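Local coordinates for glideosome-associated protein 50 (Plasmodium falciparum 3D7, PDB 3TGH) that is a component of the glideosome, the complex involved in parasite gliding and host cell invasion, and may help assemble and anchor it to the inner membrane complex, at residues D178-I189 with Q319-V327. Numbering follows the deposited sequence.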
loop_
_atom_site.group_PDB
_atom_site.type_symbol
_atom_site.label_atom_id
_atom_site.label_comp_id
_atom_site.label_asym_id
_atom_site.label_seq_id
_atom_site.Cartn_x
_atom_site.Cartn_y
_atom_site.Cartn_z
ATOM N N ASP A 178 12.121 -10.242 8.338
ATOM C CA ASP A 178 11.503 -9.037 8.911
ATOM C C ASP A 178 9.969 -9.093 8.800
ATOM O O ASP A 178 9.256 -8.779 9.747
ATOM C CB ASP A 178 12.045 -7.779 8.242
ATOM C CG ASP A 178 13.471 -7.446 8.666
ATOM O OD1 ASP A 178 14.024 -8.136 9.546
ATOM O OD2 ASP A 178 14.044 -6.475 8.121
ATOM N N LEU A 179 9.469 -9.502 7.636
ATOM C CA LEU A 179 8.032 -9.672 7.424
ATOM C C LEU A 179 7.427 -10.618 8.462
ATOM O O LEU A 179 6.390 -10.318 9.057
ATOM C CB LEU A 179 7.755 -10.211 6.014
ATOM C CG LEU A 179 6.487 -9.787 5.258
ATOM C CD1 LEU A 179 6.018 -10.910 4.313
ATOM C CD2 LEU A 179 5.343 -9.295 6.138
ATOM N N LYS A 180 8.087 -11.756 8.685
ATOM C CA LYS A 180 7.630 -12.722 9.674
ATOM C C LYS A 180 7.608 -12.123 11.081
ATOM O O LYS A 180 6.664 -12.355 11.839
ATOM C CB LYS A 180 8.484 -13.993 9.640
ATOM C CG LYS A 180 8.273 -14.830 8.379
ATOM C CD LYS A 180 9.277 -15.987 8.277
ATOM C CE LYS A 180 9.012 -16.840 7.041
ATOM N NZ LYS A 180 10.038 -17.917 6.840
ATOM N N SER A 181 8.636 -11.346 11.407
ATOM C CA SER A 181 8.718 -10.660 12.701
ATOM C C SER A 181 7.601 -9.630 12.848
ATOM O O SER A 181 6.929 -9.593 13.867
ATOM C CB SER A 181 10.079 -9.991 12.873
ATOM O OG SER A 181 11.113 -10.958 12.882
ATOM N N GLN A 182 7.392 -8.812 11.820
ATOM C CA GLN A 182 6.310 -7.823 11.837
ATOM C C GLN A 182 4.935 -8.467 12.058
ATOM O O GLN A 182 4.130 -7.979 12.842
ATOM C CB GLN A 182 6.298 -7.027 10.529
ATOM C CG GLN A 182 7.503 -6.128 10.332
ATOM C CD GLN A 182 7.699 -5.698 8.892
ATOM O OE1 GLN A 182 7.311 -6.410 7.962
ATOM N NE2 GLN A 182 8.328 -4.541 8.696
ATOM N N LEU A 183 4.656 -9.562 11.352
ATOM C CA LEU A 183 3.360 -10.222 11.471
ATOM C C LEU A 183 3.196 -10.876 12.841
ATOM O O LEU A 183 2.107 -10.846 13.421
ATOM C CB LEU A 183 3.172 -11.254 10.350
ATOM C CG LEU A 183 2.995 -10.656 8.951
ATOM C CD1 LEU A 183 3.180 -11.760 7.886
ATOM C CD2 LEU A 183 1.650 -9.979 8.787
ATOM N N SER A 184 4.282 -11.439 13.365
ATOM C CA SER A 184 4.284 -12.037 14.703
ATOM C C SER A 184 3.925 -11.026 15.797
ATOM O O SER A 184 3.212 -11.358 16.745
ATOM C CB SER A 184 5.649 -12.651 15.007
ATOM O OG SER A 184 5.630 -13.317 16.254
ATOM N N VAL A 185 4.419 -9.801 15.659
ATOM C CA VAL A 185 4.090 -8.726 16.598
ATOM C C VAL A 185 2.658 -8.243 16.376
ATOM O O VAL A 185 1.895 -8.103 17.332
ATOM C CB VAL A 185 5.077 -7.550 16.488
ATOM C CG1 VAL A 185 4.605 -6.353 17.321
ATOM C CG2 VAL A 185 6.473 -7.989 16.926
ATOM N N ALA A 186 2.283 -8.014 15.120
ATOM C CA ALA A 186 0.947 -7.520 14.787
ATOM C C ALA A 186 -0.146 -8.433 15.339
ATOM O O ALA A 186 -1.176 -7.950 15.818
ATOM C CB ALA A 186 0.793 -7.350 13.266
ATOM N N LYS A 187 0.087 -9.745 15.273
ATOM C CA LYS A 187 -0.816 -10.755 15.852
ATOM C C LYS A 187 -1.124 -10.518 17.322
ATOM O O LYS A 187 -2.225 -10.816 17.792
ATOM C CB LYS A 187 -0.198 -12.159 15.741
ATOM C CG LYS A 187 -0.345 -12.796 14.397
ATOM C CD LYS A 187 0.600 -13.979 14.227
ATOM C CE LYS A 187 0.149 -15.185 15.017
ATOM N NZ LYS A 187 1.027 -16.358 14.741
ATOM N N LYS A 188 -0.135 -10.012 18.049
ATOM C CA LYS A 188 -0.245 -9.832 19.489
ATOM C C LYS A 188 -0.815 -8.471 19.895
ATOM O O LYS A 188 -1.365 -8.346 20.987
ATOM C CB LYS A 188 1.131 -10.017 20.133
ATOM C CG LYS A 188 1.727 -11.413 19.973
ATOM C CD LYS A 188 1.039 -12.426 20.879
ATOM C CE LYS A 188 1.952 -13.598 21.212
ATOM N NZ LYS A 188 1.328 -14.516 22.208
ATOM N N ILE A 189 -0.685 -7.450 19.044
ATOM C CA ILE A 189 -1.047 -6.083 19.465
ATOM C C ILE A 189 -1.967 -5.280 18.535
ATOM O O ILE A 189 -2.411 -4.197 18.914
ATOM C CB ILE A 189 0.218 -5.236 19.785
ATOM C CG1 ILE A 189 1.019 -4.919 18.522
ATOM C CG2 ILE A 189 1.090 -5.958 20.819
ATOM C CD1 ILE A 189 2.248 -4.060 18.791
ATOM N N GLN A 319 6.527 -4.919 25.128
ATOM C CA GLN A 319 7.431 -6.054 24.977
ATOM C C GLN A 319 7.359 -6.636 23.572
ATOM O O GLN A 319 8.363 -7.121 23.048
ATOM C CB GLN A 319 7.135 -7.131 26.025
ATOM C CG GLN A 319 7.548 -6.746 27.456
ATOM C CD GLN A 319 6.447 -6.063 28.271
ATOM O OE1 GLN A 319 5.474 -5.523 27.723
ATOM N NE2 GLN A 319 6.615 -6.066 29.597
ATOM N N HIS A 320 6.175 -6.583 22.969
ATOM C CA HIS A 320 6.000 -7.015 21.582
ATOM C C HIS A 320 6.539 -5.990 20.583
ATOM O O HIS A 320 7.161 -6.378 19.598
ATOM C CB HIS A 320 4.538 -7.357 21.305
ATOM C CG HIS A 320 4.047 -8.509 22.123
ATOM N ND1 HIS A 320 4.635 -9.753 22.070
ATOM C CD2 HIS A 320 3.047 -8.601 23.031
ATOM C CE1 HIS A 320 4.014 -10.565 22.908
ATOM N NE2 HIS A 320 3.048 -9.890 23.504
ATOM N N PHE A 321 6.329 -4.697 20.835
ATOM C CA PHE A 321 6.969 -3.654 20.016
ATOM C C PHE A 321 8.489 -3.849 19.981
ATOM O O PHE A 321 9.135 -3.588 18.965
ATOM C CB PHE A 321 6.700 -2.246 20.557
ATOM C CG PHE A 321 5.383 -1.668 20.148
ATOM C CD1 PHE A 321 5.194 -1.187 18.859
ATOM C CD2 PHE A 321 4.337 -1.563 21.062
ATOM C CE1 PHE A 321 3.980 -0.633 18.483
ATOM C CE2 PHE A 321 3.119 -1.016 20.686
ATOM C CZ PHE A 321 2.944 -0.553 19.390
ATOM N N ALA A 322 9.053 -4.278 21.111
ATOM C CA ALA A 322 10.492 -4.495 21.232
ATOM C C ALA A 322 11.010 -5.659 20.379
ATOM O O ALA A 322 12.223 -5.765 20.184
ATOM C CB ALA A 322 10.885 -4.698 22.702
ATOM N N ALA A 323 10.112 -6.508 19.877
ATOM C CA ALA A 323 10.474 -7.620 18.987
ATOM C C ALA A 323 10.404 -7.247 17.502
ATOM O O ALA A 323 10.752 -8.061 16.637
ATOM C CB ALA A 323 9.572 -8.826 19.253
ATOM N N LEU A 324 9.949 -6.036 17.196
ATOM C CA LEU A 324 9.902 -5.583 15.804
ATOM C C LEU A 324 11.316 -5.423 15.254
ATOM O O LEU A 324 12.235 -5.072 15.991
ATOM C CB LEU A 324 9.149 -4.257 15.666
ATOM C CG LEU A 324 7.626 -4.266 15.763
ATOM C CD1 LEU A 324 7.126 -2.831 15.974
ATOM C CD2 LEU A 324 6.978 -4.895 14.529
ATOM N N PRO A 325 11.500 -5.687 13.951
ATOM C CA PRO A 325 12.814 -5.484 13.361
ATOM C C PRO A 325 13.125 -4.001 13.217
ATOM O O PRO A 325 12.209 -3.195 13.020
ATOM C CB PRO A 325 12.686 -6.143 11.985
ATOM C CG PRO A 325 11.248 -6.065 11.669
ATOM C CD PRO A 325 10.526 -6.202 12.971
ATOM N N ASN A 326 14.402 -3.648 13.328
ATOM C CA ASN A 326 14.827 -2.263 13.138
ATOM C C ASN A 326 14.540 -1.833 11.706
ATOM O O ASN A 326 14.704 -2.621 10.770
ATOM C CB ASN A 326 16.318 -2.094 13.455
ATOM C CG ASN A 326 16.626 -2.289 14.926
ATOM O OD1 ASN A 326 15.753 -2.672 15.703
ATOM N ND2 ASN A 326 17.867 -2.025 15.316
ATOM N N VAL A 327 14.084 -0.598 11.532
ATOM C CA VAL A 327 13.849 -0.069 10.196
ATOM C C VAL A 327 15.104 0.677 9.778
ATOM O O VAL A 327 15.341 1.810 10.206
ATOM C CB VAL A 327 12.604 0.842 10.136
ATOM C CG1 VAL A 327 12.497 1.522 8.766
ATOM C CG2 VAL A 327 11.354 0.017 10.413
HETATM O O HOH W 1 12.599 -3.922 9.031
#
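Segment 319-327 runs back along the 178-189 part of helix 169-189, pairing His-320 with Val-185, Leu-324 with Gln-182 and Pro-325 with Asp-178. The CA atoms of Val-185 and His-320 lie 5.6 Å apart. A type I beta turn from Phe-321 to Leu-324 precedes an extended chain. Val-185 projects into this bend. Its CG2 packs tightly (3.2 Å) against His-320 O, which accepts the hydrogen bond from Ala-323 N, and its CB meets Leu-324 CD2 at 3.8 Å. Lys-188 lays its CB over the centre of the His-320 imidazole, a CH-pi contact. With chi1 at -63° its CG lies near ring atom CE1, and the chi2 bend (-74°) brings CD and CE there too. His-320 NE2 is hydrogen-bonded to Asp-313 OD1. Ile-189 CD1 stands over the face of the Phe-321 ring, 3.6 Å from its centroid, in a second CH-pi contact.

In this calcineurin-like fold, helix 169-189 packs on strand 148-156 through Leu-179, Gln-182, Leu-183 and Ala-186. The C-terminal segment covers another side of the helix, and Leu-324 also reaches strand 128-136. Farther along, Pro-325 lies against three helix residues: its CB is 3.4 Å from Asp-178 OD1, its CD 3.8 Å from Ser-181 CB, and its CG touches Gln-182 CG. Asp-178 OD2 takes a salt bridge from Lys-174 NZ and a hydrogen bond from Trp-127 NE1. A water donates to both this oxygen and Asn-326 O.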